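Hypothetical protein (Sus scrofa, PDB 3WOC) is a prostate-derived, heparin-binding lectin of boar sperm with a jacalin-like beta-prism fold, and probably has a part in sperm capacitation. Local coordinates at residues R78-H83 with G126-G131; P66-I71 with Q90-S95; G117-F122 with G131-F136; N8-Y13 with Q121-G126. One frame throughout, in Å; residues are numbered along the deposited sequence.

Interaction 1: residues R78-H83 with G126-G131; sequences RTFLQH and GITGIG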
loop_
_atom_site.group_PDB
_atom_site.type_symbol
_atom_site.label_atom_id
_atom_site.label_comp_id
_atom_site.label_asym_id
_atom_site.label_seq_id
_atom_site.Cartn_x
_atom_site.Cartn_y
_atom_site.Cartn_z
ATOM N N ARG A 78 1.698 9.356 -11.560
ATOM C CA ARG A 78 1.376 10.517 -12.380
ATOM C C ARG A 78 0.217 11.224 -11.676
ATOM O O ARG A 78 0.402 11.738 -10.572
ATOM C CB ARG A 78 1.049 10.106 -13.820
ATOM C CG ARG A 78 2.180 9.325 -14.509
ATOM C CD ARG A 78 1.938 9.148 -15.995
ATOM N NE ARG A 78 2.124 10.409 -16.711
ATOM C CZ ARG A 78 1.872 10.597 -18.004
ATOM N NH1 ARG A 78 1.406 9.609 -18.757
ATOM N NH2 ARG A 78 2.080 11.790 -18.541
ATOM N N THR A 79 -0.965 11.241 -12.287
ATOM C CA THR A 79 -2.185 11.635 -11.578
ATOM C C THR A 79 -2.526 10.556 -10.551
ATOM O O THR A 79 -2.921 10.855 -9.423
ATOM C CB THR A 79 -3.378 11.829 -12.546
ATOM O OG1 THR A 79 -3.095 12.903 -13.447
ATOM C CG2 THR A 79 -4.657 12.144 -11.789
ATOM N N PHE A 80 -2.362 9.301 -10.961
ATOM C CA PHE A 80 -2.655 8.147 -10.119
ATOM C C PHE A 80 -1.368 7.428 -9.749
ATOM O O PHE A 80 -0.365 7.530 -10.459
ATOM C CB PHE A 80 -3.596 7.176 -10.839
ATOM C CG PHE A 80 -4.897 7.791 -11.272
ATOM C CD1 PHE A 80 -5.973 7.865 -10.395
ATOM C CD2 PHE A 80 -5.050 8.287 -12.564
ATOM C CE1 PHE A 80 -7.176 8.439 -10.790
ATOM C CE2 PHE A 80 -6.247 8.862 -12.967
ATOM C CZ PHE A 80 -7.315 8.936 -12.078
ATOM N N LEU A 81 -1.401 6.709 -8.630
ATOM C CA LEU A 81 -0.319 5.810 -8.258
ATOM C C LEU A 81 -0.156 4.758 -9.351
ATOM O O LEU A 81 -1.098 4.020 -9.656
ATOM C CB LEU A 81 -0.610 5.150 -6.908
ATOM C CG LEU A 81 0.401 4.135 -6.365
ATOM C CD1 LEU A 81 1.720 4.807 -5.991
ATOM C CD2 LEU A 81 -0.190 3.402 -5.176
ATOM N N GLN A 82 1.038 4.717 -9.941
ATOM C CA GLN A 82 1.337 3.833 -11.071
ATOM C C GLN A 82 1.971 2.524 -10.628
ATOM O O GLN A 82 1.507 1.442 -10.984
ATOM C CB GLN A 82 2.283 4.521 -12.065
ATOM C CG GLN A 82 1.671 5.647 -12.887
ATOM C CD GLN A 82 0.730 5.158 -13.971
ATOM O OE1 GLN A 82 0.710 3.975 -14.321
ATOM N NE2 GLN A 82 -0.057 6.076 -14.514
ATOM N N HIS A 83 3.037 2.638 -9.846
ATOM C CA HIS A 83 3.899 1.509 -9.543
ATOM C C HIS A 83 4.323 1.517 -8.079
ATOM O O HIS A 83 4.589 2.572 -7.502
ATOM C CB HIS A 83 5.131 1.550 -10.457
ATOM C CG HIS A 83 6.170 0.522 -10.132
ATOM N ND1 HIS A 83 6.098 -0.779 -10.583
ATOM C CD2 HIS A 83 7.311 0.606 -9.406
ATOM C CE1 HIS A 83 7.147 -1.452 -10.146
ATOM N NE2 HIS A 83 7.899 -0.635 -9.431
ATOM N N GLY A 126 -8.310 4.900 -9.490
ATOM C CA GLY A 126 -7.491 4.269 -8.477
ATOM C C GLY A 126 -6.986 5.222 -7.431
ATOM O O GLY A 126 -7.582 6.270 -7.191
ATOM N N ILE A 127 -5.881 4.831 -6.804
ATOM C CA ILE A 127 -5.250 5.602 -5.739
ATOM C C ILE A 127 -4.508 6.783 -6.346
ATOM O O ILE A 127 -3.800 6.634 -7.342
ATOM C CB ILE A 127 -4.292 4.702 -4.911
ATOM C CG1 ILE A 127 -5.102 3.758 -4.016
ATOM C CG2 ILE A 127 -3.297 5.530 -4.083
ATOM C CD1 ILE A 127 -4.355 2.501 -3.613
ATOM N N THR A 128 -4.681 7.951 -5.732
ATOM C CA THR A 128 -4.087 9.196 -6.214
ATOM C C THR A 128 -3.015 9.730 -5.270
ATOM O O THR A 128 -2.207 10.575 -5.652
ATOM C CB THR A 128 -5.161 10.286 -6.424
ATOM O OG1 THR A 128 -6.026 10.331 -5.283
ATOM C CG2 THR A 128 -5.989 9.987 -7.653
ATOM N N GLY A 129 -3.029 9.238 -4.036
ATOM C CA GLY A 129 -2.036 9.600 -3.027
ATOM C C GLY A 129 -1.845 8.470 -2.032
ATOM O O GLY A 129 -2.808 7.811 -1.632
ATOM N N ILE A 130 -0.601 8.243 -1.625
ATOM C CA ILE A 130 -0.308 7.150 -0.699
ATOM C C ILE A 130 0.736 7.528 0.352
ATOM O O ILE A 130 1.707 8.234 0.064
ATOM C CB ILE A 130 0.065 5.828 -1.452
ATOM C CG1 ILE A 130 -0.031 4.616 -0.504
ATOM C CG2 ILE A 130 1.431 5.945 -2.144
ATOM C CD1 ILE A 130 -0.184 3.268 -1.194
ATOM N N GLY A 131 0.506 7.058 1.575
ATOM C CA GLY A 131 1.426 7.266 2.682
ATOM C C GLY A 131 1.567 6.014 3.526
ATOM O O GLY A 131 0.734 5.104 3.455
#
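Leu81, the first residue of strand 81-88, is bonded to Ile127, just ahead of the corner the chain turns at Thr128. The backbone N of Leu81 donates to the carbonyl O of Ile127 over 2.7 Å. The bond is nearly straight, 163° at the hydrogen, and the donor is tilted 24° from the carbonyl plane. The side chains of the two residues run alongside each other and point the same way. CB of Leu81 lies 3.9 Å from CG2 of Ile127. The CG of Leu81 is turned anti to the backbone nitrogen (chi1 178°), which carries its two methyls on toward Ile130. There CD2 of Leu81 meets CD1 of Ile130 at 4.0 Å. Leu81 and Ile127 are both buried and form the inner, enclosed part of the contact.

The outer part lies nearer solvent. Phe80, Thr128 and Ile130 are partly exposed, and Thr79 is exposed. The Phe80 ring lies beside Thr128, and its CD1 is 3.5 Å from the methyl CG2 of Thr128. The carbonyl O of Ile127 lies at the edge of the same ring, near its plane. Leu36, Trp123 and Leu124 flank the ring from nearby loops. CG2 of Thr128 also touches the carbonyl O of Thr79, at 3.6 Å. The hydroxyl of Thr128 is bonded to the side-chain amide of Gln121. Thr128 and Gly129 both face Gln121, a classic beta bulge at the corner.

The contact links strand 81-88 of one sheet to strand 127-135 of another. Ile37, on strand 37-44 of the third sheet, packs against both Leu81 and Ile127, so all three sheets of the prism meet here.

Interaction 2: residues P66-I71 with Q90-S95; sequences PGEHII and QGRSAS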
loop_
_atom_site.group_PDB
_atom_site.type_symbol
_atom_site.label_atom_id
_atom_site.label_comp_id
_atom_site.label_asym_id
_atom_site.label_seq_id
_atom_site.Cartn_x
_atom_site.Cartn_y
_atom_site.Cartn_z
ATOM N N PRO A 66 6.852 -15.989 7.549
ATOM C CA PRO A 66 6.848 -15.654 8.975
ATOM C C PRO A 66 8.180 -15.021 9.375
ATOM O O PRO A 66 9.242 -15.555 9.039
ATOM C CB PRO A 66 6.658 -17.015 9.656
ATOM C CG PRO A 66 6.033 -17.886 8.617
ATOM C CD PRO A 66 6.620 -17.429 7.321
ATOM N N GLY A 67 8.115 -13.876 10.051
ATOM C CA GLY A 67 9.309 -13.116 10.429
ATOM C C GLY A 67 9.812 -12.168 9.349
ATOM O O GLY A 67 10.819 -11.484 9.542
ATOM N N GLU A 68 9.117 -12.138 8.214
ATOM C CA GLU A 68 9.461 -11.259 7.095
ATOM C C GLU A 68 8.586 -10.006 7.108
ATOM O O GLU A 68 7.370 -10.086 7.314
ATOM C CB GLU A 68 9.313 -12.008 5.766
ATOM C CG GLU A 68 9.708 -11.210 4.531
ATOM C CD GLU A 68 9.460 -11.961 3.237
ATOM O OE1 GLU A 68 8.464 -12.710 3.147
ATOM O OE2 GLU A 68 10.261 -11.798 2.298
ATOM N N HIS A 69 9.215 -8.857 6.877
ATOM C CA HIS A 69 8.550 -7.557 6.966
ATOM C C HIS A 69 8.891 -6.663 5.778
ATOM O O HIS A 69 9.934 -6.835 5.156
ATOM C CB HIS A 69 8.980 -6.836 8.245
ATOM C CG HIS A 69 8.725 -7.604 9.503
ATOM N ND1 HIS A 69 7.457 -7.829 9.997
ATOM C CD2 HIS A 69 9.578 -8.181 10.383
ATOM C CE1 HIS A 69 7.541 -8.520 11.119
ATOM N NE2 HIS A 69 8.818 -8.743 11.378
ATOM N N ILE A 70 8.011 -5.706 5.478
ATOM C CA ILE A 70 8.307 -4.641 4.516
ATOM C C ILE A 70 9.136 -3.577 5.233
ATOM O O ILE A 70 8.724 -3.072 6.282
ATOM C CB ILE A 70 7.012 -3.963 3.952
ATOM C CG1 ILE A 70 5.956 -4.992 3.498
ATOM C CG2 ILE A 70 7.353 -2.935 2.857
ATOM C CD1 ILE A 70 6.291 -5.767 2.241
ATOM N N ILE A 71 10.297 -3.236 4.681
ATOM C CA ILE A 71 11.157 -2.216 5.301
ATOM C C ILE A 71 11.369 -0.952 4.455
ATOM O O ILE A 71 11.786 0.082 4.983
ATOM C CB ILE A 71 12.504 -2.800 5.837
ATOM C CG1 ILE A 71 13.243 -3.602 4.762
ATOM C CG2 ILE A 71 12.262 -3.656 7.073
ATOM C CD1 ILE A 71 14.266 -2.797 3.992
ATOM N N GLN A 90 14.297 -9.562 4.242
ATOM C CA GLN A 90 14.873 -10.828 3.785
ATOM C C GLN A 90 15.374 -10.772 2.332
ATOM O O GLN A 90 15.616 -11.808 1.713
ATOM C CB GLN A 90 13.858 -11.965 3.959
ATOM C CG GLN A 90 13.626 -12.377 5.411
ATOM C CD GLN A 90 12.801 -13.647 5.554
ATOM O OE1 GLN A 90 12.292 -13.945 6.634
ATOM N NE2 GLN A 90 12.666 -14.404 4.466
ATOM N N GLY A 91 15.523 -9.562 1.795
ATOM C CA GLY A 91 16.108 -9.352 0.466
ATOM C C GLY A 91 15.182 -9.536 -0.726
ATOM O O GLY A 91 15.615 -9.430 -1.874
ATOM N N ARG A 92 13.910 -9.817 -0.458
ATOM C CA ARG A 92 12.919 -10.012 -1.515
ATOM C C ARG A 92 12.273 -8.689 -1.928
ATOM O O ARG A 92 12.175 -7.755 -1.126
ATOM C CB ARG A 92 11.850 -11.023 -1.077
ATOM C CG ARG A 92 12.361 -12.456 -0.991
ATOM C CD ARG A 92 11.394 -13.386 -0.265
ATOM N NE ARG A 92 10.244 -13.786 -1.079
ATOM C CZ ARG A 92 8.971 -13.587 -0.743
ATOM N NH1 ARG A 92 8.661 -12.989 0.399
ATOM N NH2 ARG A 92 7.999 -13.991 -1.550
ATOM N N SER A 93 11.854 -8.612 -3.188
ATOM C CA SER A 93 11.100 -7.462 -3.682
ATOM C C SER A 93 9.925 -7.918 -4.541
ATOM O O SER A 93 9.993 -8.964 -5.196
ATOM C CB SER A 93 12.001 -6.482 -4.442
ATOM O OG SER A 93 12.369 -6.978 -5.713
ATOM N N ALA A 94 8.845 -7.141 -4.516
ATOM C CA ALA A 94 7.643 -7.462 -5.275
ATOM C C ALA A 94 7.108 -6.224 -5.988
ATOM O O ALA A 94 6.680 -5.265 -5.347
ATOM C CB ALA A 94 6.584 -8.066 -4.364
ATOM N N SER A 95 7.147 -6.256 -7.319
ATOM C CA SER A 95 6.734 -5.122 -8.141
ATOM C C SER A 95 5.282 -5.220 -8.596
ATOM O O SER A 95 4.838 -6.268 -9.077
ATOM C CB SER A 95 7.653 -4.971 -9.353
ATOM O OG SER A 95 8.931 -4.505 -8.964
#
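Glu68 and Arg92 form a salt bridge at the surface, with the acid itself buried. NH1 of Arg92 donates to OE2 of Glu68 over 2.8 Å, with an angle of 162° at the hydrogen. The oxygen lies in the guanidinium plane. OE2 receives the bond on its syn lone pair, the side of the other carboxylate oxygen. The glutamate chain is extended. The arginine chain crosses it at about a right angle and bends at chi3 (77°), which brings its tip back to the acid.

The Gln90 amide stacks on the Glu68 carboxylate with the planes 22° apart, and its OE1 lies 3.7 Å from CB of Glu68.

A second shell fixes the acid. OE1 of Glu68 accepts from the backbone N of His65, and OE2 is also bonded to the hydroxyl of Thr88. That hydroxyl also bonds the backbone N of Arg92, so one threonine ties both partners of the salt bridge. The NH2 of Arg92 is bonded to a dioxane molecule, probably from the crystallisation liquor.

The contact bridges the loops before strands 70-77 and 93-97. It passes across the end of strand 81-88 that lies between them, where Thr88 sits. These strands belong to a four-stranded antiparallel sheet, one of the three that build the beta-prism of jacalin-like lectins.

Interaction 3: residues G117-F122 with G131-F136; sequences GVYGQF and GFTWGF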
loop_
_atom_site.group_PDB
_atom_site.type_symbol
_atom_site.label_atom_id
_atom_site.label_comp_id
_atom_site.label_asym_id
_atom_site.label_seq_id
_atom_site.Cartn_x
_atom_site.Cartn_y
_atom_site.Cartn_z
ATOM N N GLY A 117 1.180 -0.171 8.588
ATOM C CA GLY A 117 -0.025 0.510 8.124
ATOM C C GLY A 117 0.149 1.321 6.853
ATOM O O GLY A 117 1.270 1.594 6.422
ATOM N N VAL A 118 -0.978 1.710 6.260
ATOM C CA VAL A 118 -0.998 2.532 5.049
ATOM C C VAL A 118 -2.219 3.463 5.032
ATOM O O VAL A 118 -3.305 3.105 5.502
ATOM C CB VAL A 118 -0.881 1.663 3.733
ATOM C CG1 VAL A 118 -1.736 0.412 3.804
ATOM C CG2 VAL A 118 -1.202 2.471 2.475
ATOM N N TYR A 119 -2.017 4.673 4.519
ATOM C CA TYR A 119 -3.094 5.643 4.359
ATOM C C TYR A 119 -3.001 6.286 2.976
ATOM O O TYR A 119 -1.961 6.224 2.326
ATOM C CB TYR A 119 -3.051 6.706 5.472
ATOM C CG TYR A 119 -1.786 7.542 5.507
ATOM C CD1 TYR A 119 -1.741 8.791 4.896
ATOM C CD2 TYR A 119 -0.635 7.081 6.151
ATOM C CE1 TYR A 119 -0.586 9.564 4.922
ATOM C CE2 TYR A 119 0.527 7.850 6.185
ATOM C CZ TYR A 119 0.541 9.088 5.565
ATOM O OH TYR A 119 1.683 9.850 5.584
ATOM N N GLY A 120 -4.087 6.899 2.524
ATOM C CA GLY A 120 -4.069 7.522 1.219
ATOM C C GLY A 120 -5.360 8.124 0.719
ATOM O O GLY A 120 -6.369 8.181 1.431
ATOM N N GLN A 121 -5.289 8.575 -0.529
ATOM C CA GLN A 121 -6.375 9.236 -1.226
ATOM C C GLN A 121 -6.678 8.442 -2.498
ATOM O O GLN A 121 -5.759 8.004 -3.193
ATOM C CB GLN A 121 -5.942 10.663 -1.579
ATOM C CG GLN A 121 -6.974 11.509 -2.315
ATOM C CD GLN A 121 -6.378 12.779 -2.886
ATOM O OE1 GLN A 121 -6.724 13.883 -2.464
ATOM N NE2 GLN A 121 -5.459 12.632 -3.837
ATOM N N PHE A 122 -7.961 8.249 -2.787
ATOM C CA PHE A 122 -8.382 7.614 -4.041
ATOM C C PHE A 122 -9.559 8.351 -4.669
ATOM O O PHE A 122 -10.333 9.006 -3.967
ATOM C CB PHE A 122 -8.688 6.122 -3.850
ATOM C CG PHE A 122 -9.856 5.834 -2.947
ATOM C CD1 PHE A 122 -11.154 5.814 -3.446
ATOM C CD2 PHE A 122 -9.655 5.541 -1.602
ATOM C CE1 PHE A 122 -12.234 5.532 -2.618
ATOM C CE2 PHE A 122 -10.723 5.259 -0.773
ATOM C CZ PHE A 122 -12.015 5.251 -1.284
ATOM N N GLY A 131 0.506 7.058 1.575
ATOM C CA GLY A 131 1.426 7.266 2.682
ATOM C C GLY A 131 1.567 6.014 3.526
ATOM O O GLY A 131 0.734 5.104 3.455
ATOM N N PHE A 132 2.614 5.980 4.345
ATOM C CA PHE A 132 2.980 4.777 5.083
ATOM C C PHE A 132 3.301 5.060 6.542
ATOM O O PHE A 132 3.978 6.042 6.858
ATOM C CB PHE A 132 4.162 4.091 4.401
ATOM C CG PHE A 132 3.965 3.883 2.929
ATOM C CD1 PHE A 132 3.183 2.831 2.461
ATOM C CD2 PHE A 132 4.531 4.756 2.009
ATOM C CE1 PHE A 132 2.984 2.651 1.097
ATOM C CE2 PHE A 132 4.336 4.577 0.645
ATOM C CZ PHE A 132 3.564 3.523 0.191
ATOM N N THR A 133 2.798 4.198 7.424
ATOM C CA THR A 133 3.103 4.270 8.855
ATOM C C THR A 133 4.007 3.104 9.259
ATOM O O THR A 133 3.785 1.959 8.853
ATOM C CB THR A 133 1.831 4.289 9.740
ATOM O OG1 THR A 133 1.309 2.963 9.874
ATOM C CG2 THR A 133 0.762 5.207 9.150
ATOM N N TRP A 134 5.021 3.410 10.059
ATOM C CA TRP A 134 6.081 2.458 10.380
ATOM C C TRP A 134 6.160 2.217 11.880
ATOM O O TRP A 134 5.755 3.068 12.675
ATOM C CB TRP A 134 7.425 2.976 9.858
ATOM C CG TRP A 134 7.392 3.425 8.415
ATOM C CD1 TRP A 134 7.106 4.682 7.951
ATOM C CD2 TRP A 134 7.655 2.620 7.255
ATOM N NE1 TRP A 134 7.176 4.707 6.577
ATOM C CE2 TRP A 134 7.508 3.457 6.124
ATOM C CE3 TRP A 134 8.000 1.275 7.063
ATOM C CZ2 TRP A 134 7.691 2.992 4.819
ATOM C CZ3 TRP A 134 8.183 0.813 5.763
ATOM C CH2 TRP A 134 8.028 1.671 4.658
ATOM N N GLY A 135 6.675 1.054 12.266
ATOM C CA GLY A 135 6.847 0.725 13.678
ATOM C C GLY A 135 7.673 -0.520 13.916
ATOM O O GLY A 135 7.850 -1.339 13.016
ATOM N N PHE A 136 8.170 -0.662 15.142
ATOM C CA PHE A 136 8.985 -1.812 15.534
ATOM C C PHE A 136 8.149 -3.083 15.698
ATOM O O PHE A 136 7.125 -3.065 16.379
ATOM C CB PHE A 136 9.740 -1.514 16.836
ATOM C CG PHE A 136 10.732 -0.392 16.723
ATOM C CD1 PHE A 136 10.407 0.886 17.159
ATOM C CD2 PHE A 136 12.000 -0.613 16.187
ATOM C CE1 PHE A 136 11.326 1.932 17.056
ATOM C CE2 PHE A 136 12.925 0.426 16.082
ATOM C CZ PHE A 136 12.586 1.699 16.519
#
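The backbone N of Gly131 donates to the carbonyl O of Tyr119 over 2.7 Å. It is the shortest backbone bond between 117-122 and 131-136, part of an antiparallel beta hairpin made by strands 114-122 and 127-135. The hairpin belongs to one of the three sheets of the beta-prism. The return bond, from Tyr119 N to Gly131 O, is 3.0 Å long, and its donor stands above the carbonyl plane. Tyr119 and Gly131 are thus a hydrogen-bonded pair. Val118 and Phe132 follow as a non-hydrogen-bonded pair. Gly117 and Thr133 form the next hydrogen-bonded pair, less evenly held. Thr133 N reaches Gly117 O at 3.2 Å, while the opposite bond is weak.

The two glycines make room for the side chains across from them. The Tyr119 ring folds over Gly131, because its CG sits between the backbone N and the carbonyl carbon (chi1 62°). Thr133 lies on the same face of the sheet, and its methyl CG2 meets the edge of that ring, 3.8 Å from CD2 of Tyr119. Its hydroxyl OG1 lies over Gly117, 3.3 Å from the CA of that residue.

Val118 and Phe132 point to the other face. CG2 of Val118 touches Phe132 only loosely and comes nearer to the carbonyl O of Gly131, at 3.4 Å. The Phe132 ring packs further on Ile73, Phe104 and Ala106, which belong to a second sheet. Tyr119 is exposed, and on its side of the hairpin CA of Gly131 makes a CH-pi contact with the ring, 3.7 Å from the centroid and 17° off the ring normal.

Interaction 4: residues N8-Y13 with Q121-G126; sequences NGKGSY and QFWLYG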
loop_
_atom_site.group_PDB
_atom_site.type_symbol
_atom_site.label_atom_id
_atom_site.label_comp_id
_atom_site.label_asym_id
_atom_site.label_seq_id
_atom_site.Cartn_x
_atom_site.Cartn_y
_atom_site.Cartn_z
ATOM N N ASN A 8 -13.932 21.559 -1.731
ATOM C CA ASN A 8 -14.154 21.490 -3.174
ATOM C C ASN A 8 -13.307 20.441 -3.899
ATOM O O ASN A 8 -13.374 20.329 -5.128
ATOM C CB ASN A 8 -14.063 22.883 -3.833
ATOM C CG ASN A 8 -12.636 23.293 -4.197
ATOM O OD1 ASN A 8 -12.159 24.337 -3.761
ATOM N ND2 ASN A 8 -11.969 22.491 -5.030
ATOM N N GLY A 9 -12.522 19.677 -3.135
ATOM C CA GLY A 9 -11.663 18.620 -3.683
ATOM C C GLY A 9 -12.431 17.452 -4.276
ATOM O O GLY A 9 -13.648 17.526 -4.453
ATOM N N LYS A 10 -11.724 16.362 -4.576
ATOM C CA LYS A 10 -12.346 15.205 -5.232
ATOM C C LYS A 10 -12.201 13.855 -4.522
ATOM O O LYS A 10 -13.150 13.067 -4.484
ATOM C CB LYS A 10 -11.883 15.090 -6.690
ATOM C CG LYS A 10 -12.742 15.874 -7.677
ATOM C CD LYS A 10 -14.206 15.464 -7.571
ATOM C CE LYS A 10 -15.097 16.303 -8.469
ATOM N NZ LYS A 10 -16.545 16.095 -8.160
ATOM N N GLY A 11 -11.025 13.588 -3.967
ATOM C CA GLY A 11 -10.724 12.261 -3.433
ATOM C C GLY A 11 -11.542 11.799 -2.240
ATOM O O GLY A 11 -12.133 12.607 -1.520
ATOM N N SER A 12 -11.601 10.481 -2.066
ATOM C CA SER A 12 -12.000 9.867 -0.802
ATOM C C SER A 12 -10.727 9.383 -0.112
ATOM O O SER A 12 -9.669 9.296 -0.741
ATOM C CB SER A 12 -12.972 8.707 -1.025
ATOM O OG SER A 12 -14.202 9.160 -1.557
ATOM N N TYR A 13 -10.831 9.071 1.177
ATOM C CA TYR A 13 -9.655 8.822 2.005
ATOM C C TYR A 13 -9.749 7.520 2.777
ATOM O O TYR A 13 -10.842 7.063 3.105
ATOM C CB TYR A 13 -9.418 10.008 2.954
ATOM C CG TYR A 13 -9.164 11.288 2.199
ATOM C CD1 TYR A 13 -10.216 12.127 1.834
ATOM C CD2 TYR A 13 -7.877 11.634 1.801
ATOM C CE1 TYR A 13 -9.986 13.284 1.110
ATOM C CE2 TYR A 13 -7.640 12.787 1.085
ATOM C CZ TYR A 13 -8.694 13.606 0.744
ATOM O OH TYR A 13 -8.446 14.749 0.033
ATOM N N GLN A 121 -5.289 8.575 -0.529
ATOM C CA GLN A 121 -6.375 9.236 -1.226
ATOM C C GLN A 121 -6.678 8.442 -2.498
ATOM O O GLN A 121 -5.759 8.004 -3.193
ATOM C CB GLN A 121 -5.942 10.663 -1.579
ATOM C CG GLN A 121 -6.974 11.509 -2.315
ATOM C CD GLN A 121 -6.378 12.779 -2.886
ATOM O OE1 GLN A 121 -6.724 13.883 -2.464
ATOM N NE2 GLN A 121 -5.459 12.632 -3.837
ATOM N N PHE A 122 -7.961 8.249 -2.787
ATOM C CA PHE A 122 -8.382 7.614 -4.041
ATOM C C PHE A 122 -9.559 8.351 -4.669
ATOM O O PHE A 122 -10.333 9.006 -3.967
ATOM C CB PHE A 122 -8.688 6.122 -3.850
ATOM C CG PHE A 122 -9.856 5.834 -2.947
ATOM C CD1 PHE A 122 -11.154 5.814 -3.446
ATOM C CD2 PHE A 122 -9.655 5.541 -1.602
ATOM C CE1 PHE A 122 -12.234 5.532 -2.618
ATOM C CE2 PHE A 122 -10.723 5.259 -0.773
ATOM C CZ PHE A 122 -12.015 5.251 -1.284
ATOM N N TRP A 123 -9.698 8.250 -5.987
ATOM C CA TRP A 123 -10.708 9.054 -6.672
ATOM C C TRP A 123 -11.445 8.345 -7.819
ATOM O O TRP A 123 -12.553 7.833 -7.622
ATOM C CB TRP A 123 -10.106 10.409 -7.092
ATOM C CG TRP A 123 -10.966 11.242 -7.987
ATOM C CD1 TRP A 123 -12.249 11.655 -7.751
ATOM C CD2 TRP A 123 -10.597 11.783 -9.262
ATOM N NE1 TRP A 123 -12.703 12.411 -8.806
ATOM C CE2 TRP A 123 -11.712 12.507 -9.747
ATOM C CE3 TRP A 123 -9.436 11.724 -10.045
ATOM C CZ2 TRP A 123 -11.700 13.165 -10.982
ATOM C CZ3 TRP A 123 -9.424 12.378 -11.275
ATOM C CH2 TRP A 123 -10.550 13.089 -11.730
ATOM N N LEU A 124 -10.850 8.306 -9.005
ATOM C CA LEU A 124 -11.608 7.915 -10.195
ATOM C C LEU A 124 -11.306 6.486 -10.647
ATOM O O LEU A 124 -12.187 5.625 -10.646
ATOM C CB LEU A 124 -11.352 8.922 -11.326
ATOM C CG LEU A 124 -11.907 8.733 -12.737
ATOM C CD1 LEU A 124 -13.429 8.805 -12.784
ATOM C CD2 LEU A 124 -11.298 9.810 -13.610
ATOM N N TYR A 125 -10.054 6.249 -11.021
ATOM C CA TYR A 125 -9.624 4.952 -11.528
ATOM C C TYR A 125 -8.810 4.188 -10.493
ATOM O O TYR A 125 -8.637 2.975 -10.601
ATOM C CB TYR A 125 -8.800 5.130 -12.802
ATOM C CG TYR A 125 -9.534 5.828 -13.923
ATOM C CD1 TYR A 125 -8.973 6.933 -14.561
ATOM C CD2 TYR A 125 -10.790 5.385 -14.348
ATOM C CE1 TYR A 125 -9.638 7.574 -15.600
ATOM C CE2 TYR A 125 -11.462 6.021 -15.378
ATOM C CZ TYR A 125 -10.882 7.115 -15.998
ATOM O OH TYR A 125 -11.546 7.747 -17.022
ATOM N N GLY A 126 -8.310 4.900 -9.490
ATOM C CA GLY A 126 -7.491 4.269 -8.477
ATOM C C GLY A 126 -6.986 5.222 -7.431
ATOM O O GLY A 126 -7.582 6.270 -7.191
#
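Two neighbouring strands of one antiparallel sheet of the beta-prism meet here, 12-17 and 114-122, near the end of the sheet where a loop follows Phe122. Ser12 and Phe122 are a hydrogen-bonded pair. Ser12 N donates to Phe122 O over 2.7 Å, nearly along the C=O axis. Phe122 N returns a bond to Ser12 O at 2.9 Å, with an angle of 168° at the hydrogen. Tyr13 and Gln121 form the adjoining non-hydrogen-bonded pair, where CA of Gln121 makes a CA-H...O contact with Ser12 O.

On the Ser12 face, CB of Ser12 lies over one face of the Phe122 ring, 3.9 Å from its centroid. A chi1 of 65° swings the Phe122 ring toward the neighbouring strand and Ser12.

On the other face, Tyr13 and Gln121 lie side by side and point the same way. CE2 of Tyr13 is 3.7 Å from CG of Gln121, and the ring and amide planes are 49° apart. The amide NE2 of Gln121 is bonded to the hydroxyl of Thr128 on the next strand, so this side chain reaches across to both neighbours of its own strand.

Beyond the paired residues, Gly11 passes close to Gln121 and Phe122, its CA 3.3 Å from Phe122 O. At the exposed edge of the contact, Trp123 has CB of Leu124 over one face of its indole, toward the margin. Over the opposite face, also toward the margin, CB of Lys10 makes a CH-pi contact, 3.8 Å from the centroid of the five-membered ring of Trp123.

Overall arrangement
All four contacts belong to one beta-prism of three antiparallel four-stranded sheets. Interactions 3 and 4 lie in the same sheet. They use the two sides of strand 114-122, share Gln121 and Phe122, and have centres about 17 Å apart. Interactions 1 and 3 use successive parts of strand 127-135 and share Gly131. Interaction 1 also ties that strand to the sheet holding strands 70-77 and 81-88. Interaction 2 lies at the other end of that sheet, about 22 Å from interaction 1 between centres. Interaction 4 encloses interaction 2 along the chain, and their centres are about 29 Å apart. Residues near the N-terminus thus pair with a late strand, so one sheet of the prism is built from both ends of the chain.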